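Local atomic coordinates of carbohydrate oxidase (Microdochium nivale, PDB entry 3RJA), a protein that oxidises the C1 hydroxyl of mono-, oligo- and polysaccharides to lactones with bound FAD, passing the electrons to oxygen to give hydrogen peroxide. Residues A[216-221]-A[247-252]. Numbering follows the deposited sequence. Where two conformers were deposited one is given.
With ABL ((2R,3R,4R,5R)-4,5-dihydroxy-2-(hydroxymethyl)-6-oxopiperidin-3-yl beta-D-glucopyranoside), chain G.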
loop_
_atom_site.group_PDB
_atom_site.type_symbol
_atom_site.label_atom_id
_atom_site.label_comp_id
_atom_site.label_asym_id
_atom_site.label_seq_id
_atom_site.Cartn_x
_atom_site.Cartn_y
_atom_site.Cartn_z
ATOM N N VAL A 216 -15.774 3.368 17.466
ATOM C CA VAL A 216 -17.179 3.056 17.735
ATOM C C VAL A 216 -17.407 1.554 17.567
ATOM O O VAL A 216 -17.219 1.019 16.476
ATOM C CB VAL A 216 -18.148 3.804 16.760
ATOM C CG1 VAL A 216 -19.597 3.442 17.076
ATOM C CG2 VAL A 216 -17.927 5.331 16.822
ATOM N N THR A 217 -17.798 0.879 18.646
ATOM C CA THR A 217 -18.236 -0.507 18.562
ATOM C C THR A 217 -19.645 -0.510 17.968
ATOM O O THR A 217 -20.573 0.014 18.579
ATOM C CB THR A 217 -18.249 -1.135 19.966
ATOM O OG1 THR A 217 -17.031 -0.804 20.641
ATOM C CG2 THR A 217 -18.391 -2.651 19.903
ATOM N N LEU A 218 -19.808 -1.072 16.774
ATOM C CA LEU A 218 -21.031 -0.865 16.011
ATOM C C LEU A 218 -22.197 -1.684 16.534
ATOM O O LEU A 218 -23.338 -1.241 16.464
ATOM C CB LEU A 218 -20.818 -1.141 14.517
ATOM C CG LEU A 218 -19.870 -0.122 13.870
ATOM C CD1 LEU A 218 -19.332 -0.634 12.526
ATOM C CD2 LEU A 218 -20.610 1.226 13.723
ATOM N N ASN A 219 -21.883 -2.868 17.053
ATOM C CA ASN A 219 -22.868 -3.881 17.425
ATOM C C ASN A 219 -23.917 -4.240 16.360
ATOM O O ASN A 219 -25.100 -4.302 16.671
ATOM C CB ASN A 219 -23.515 -3.541 18.772
ATOM C CG ASN A 219 -22.503 -3.511 19.888
ATOM O OD1 ASN A 219 -21.741 -4.457 20.059
ATOM N ND2 ASN A 219 -22.461 -2.422 20.633
ATOM N N TRP A 220 -23.472 -4.478 15.117
ATOM C CA TRP A 220 -24.348 -4.996 14.065
ATOM C C TRP A 220 -24.480 -6.523 14.234
ATOM O O TRP A 220 -23.588 -7.279 13.825
ATOM C CB TRP A 220 -23.812 -4.638 12.664
ATOM C CG TRP A 220 -23.654 -3.166 12.406
ATOM C CD1 TRP A 220 -24.261 -2.145 13.080
ATOM C CD2 TRP A 220 -22.823 -2.552 11.414
ATOM N NE1 TRP A 220 -23.872 -0.930 12.570
ATOM C CE2 TRP A 220 -22.996 -1.148 11.535
ATOM C CE3 TRP A 220 -21.966 -3.049 10.416
ATOM C CZ2 TRP A 220 -22.337 -0.234 10.697
ATOM C CZ3 TRP A 220 -21.314 -2.147 9.589
ATOM C CH2 TRP A 220 -21.494 -0.748 9.740
ATOM N N LYS A 221 -25.572 -6.957 14.861
ATOM C CA LYS A 221 -25.780 -8.367 15.204
ATOM C C LYS A 221 -26.469 -9.140 14.100
ATOM O O LYS A 221 -26.554 -10.359 14.175
ATOM C CB LYS A 221 -26.610 -8.505 16.500
ATOM C CG LYS A 221 -26.053 -7.771 17.740
ATOM C CD LYS A 221 -24.575 -8.092 17.945
ATOM C CE LYS A 221 -24.087 -7.638 19.304
ATOM N NZ LYS A 221 -22.598 -7.649 19.313
ATOM N N PHE A 247 -11.258 7.716 8.583
ATOM C CA PHE A 247 -11.732 6.501 9.257
ATOM C C PHE A 247 -12.020 5.335 8.331
ATOM O O PHE A 247 -12.013 5.474 7.084
ATOM C CB PHE A 247 -12.951 6.819 10.175
ATOM C CG PHE A 247 -14.272 7.023 9.435
ATOM C CD1 PHE A 247 -14.533 8.194 8.733
ATOM C CD2 PHE A 247 -15.252 6.046 9.476
ATOM C CE1 PHE A 247 -15.777 8.396 8.078
ATOM C CE2 PHE A 247 -16.510 6.225 8.810
ATOM C CZ PHE A 247 -16.759 7.394 8.125
ATOM N N ARG A 248 -12.321 4.217 8.972
ATOM C CA ARG A 248 -12.745 2.996 8.283
ATOM C C ARG A 248 -13.670 2.143 9.154
ATOM O O ARG A 248 -13.728 2.321 10.364
ATOM C CB ARG A 248 -11.530 2.163 7.834
ATOM C CG ARG A 248 -10.456 1.858 8.914
ATOM C CD ARG A 248 -9.581 0.667 8.450
ATOM N NE ARG A 248 -8.294 0.548 9.131
ATOM C CZ ARG A 248 -7.113 0.750 8.542
ATOM N NH1 ARG A 248 -5.994 0.603 9.239
ATOM N NH2 ARG A 248 -7.045 1.093 7.257
ATOM N N ILE A 249 -14.402 1.229 8.520
ATOM C CA ILE A 249 -15.082 0.144 9.236
ATOM C C ILE A 249 -14.147 -1.051 9.134
ATOM O O ILE A 249 -13.638 -1.364 8.046
ATOM C CB ILE A 249 -16.425 -0.274 8.594
ATOM C CG1 ILE A 249 -17.399 0.903 8.518
ATOM C CG2 ILE A 249 -17.068 -1.465 9.356
ATOM C CD1 ILE A 249 -18.487 0.739 7.430
ATOM N N GLY A 250 -13.922 -1.725 10.261
ATOM C CA GLY A 250 -13.094 -2.916 10.287
ATOM C C GLY A 250 -13.752 -3.958 11.171
ATOM O O GLY A 250 -14.418 -3.601 12.130
ATOM N N ASP A 251 -13.586 -5.232 10.820
ATOM C CA ASP A 251 -13.994 -6.343 11.675
ATOM C C ASP A 251 -12.864 -7.366 11.766
ATOM O O ASP A 251 -12.518 -7.994 10.763
ATOM C CB ASP A 251 -15.248 -7.004 11.129
ATOM C CG ASP A 251 -15.878 -8.002 12.122
ATOM O OD1 ASP A 251 -15.326 -8.223 13.240
ATOM O OD2 ASP A 251 -16.942 -8.556 11.755
ATOM N N TYR A 252 -12.306 -7.498 12.968
ATOM C CA TYR A 252 -11.253 -8.450 13.299
ATOM C C TYR A 252 -11.779 -9.556 14.237
ATOM O O TYR A 252 -11.006 -10.392 14.700
ATOM C CB TYR A 252 -10.076 -7.710 13.965
ATOM C CG TYR A 252 -9.794 -6.409 13.244
ATOM C CD1 TYR A 252 -9.117 -6.411 12.008
ATOM C CD2 TYR A 252 -10.255 -5.192 13.747
ATOM C CE1 TYR A 252 -8.896 -5.242 11.310
ATOM C CE2 TYR A 252 -10.032 -4.002 13.041
ATOM C CZ TYR A 252 -9.345 -4.047 11.830
ATOM O OH TYR A 252 -9.110 -2.904 11.114
HETATM C C1A ABL G . -2.903 -3.295 5.992
HETATM O O1A ABL G . -2.894 -2.672 4.906
HETATM C C2A ABL G . -3.726 -2.783 7.192
HETATM O O2A ABL G . -3.713 -1.357 7.145
HETATM C C3A ABL G . -3.205 -3.289 8.561
HETATM O O3A ABL G . -4.243 -3.009 9.533
HETATM C C4A ABL G . -3.003 -4.791 8.499
HETATM O O1 ABL G . -2.559 -5.323 9.774
HETATM C C5A ABL G . -1.911 -5.118 7.423
HETATM N N5 ABL G . -2.200 -4.445 6.128
HETATM C C6A ABL G . -1.824 -6.632 7.102
HETATM O O6A ABL G . -0.527 -7.045 6.632
HETATM C C1 ABL G . -3.530 -5.943 10.665
HETATM C C2 ABL G . -2.829 -6.956 11.605
HETATM O O2 ABL G . -2.182 -7.950 10.802
HETATM C C3 ABL G . -3.868 -7.572 12.552
HETATM O O3 ABL G . -3.267 -8.499 13.455
HETATM C C4 ABL G . -4.618 -6.422 13.298
HETATM O O4 ABL G . -5.589 -6.919 14.207
HETATM C C5 ABL G . -5.283 -5.489 12.279
HETATM O O5 ABL G . -4.253 -4.970 11.403
HETATM C C6 ABL G . -6.079 -4.359 12.945
HETATM O O6 ABL G . -5.347 -3.604 13.856
#
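The phenol oxygen of Tyr252 is gripped by two side-chain oxygens, Glu260 OE1 and Gln356 OE1, which fix the ring so that one face lies against the glucose end of ABL. There, ABL C6 sits 3.3 Å above the ring plane, toward the rim, and comes within 3.4 Å of Tyr252 CE1. Tyrosine suits this place by offering both a flat apolar wall and a polar tip; an alanine here would probably strip the sugar of that wall and leave Glu260 and Gln356 without their shared hydroxyl. At Gly250, a beta carbon would come 2.6 Å from Tyr252 OH, so glycine fits. Ile249 faces the other side of the sheet, toward 216-221, and its branching serves two partners. Ile249 CG2, anti to the backbone N, meets Leu218 CD1 at 4.0 Å, while Ile249 CD1 reaches Trp220 CH2 at the indole edge, at 4.1 Å. Leu218 CD1 also covers one indole face, 3.5 Å above its plane, and helix 223-239 packs on Trp220 too. Strand 211-217 and strand 245-251 are separated by strand 258-264, and such a helix-covered antiparallel sheet, with sugar-binding residues on its opposite face, is characteristic of the substrate domain of berberine-bridge-type flavin oxidases.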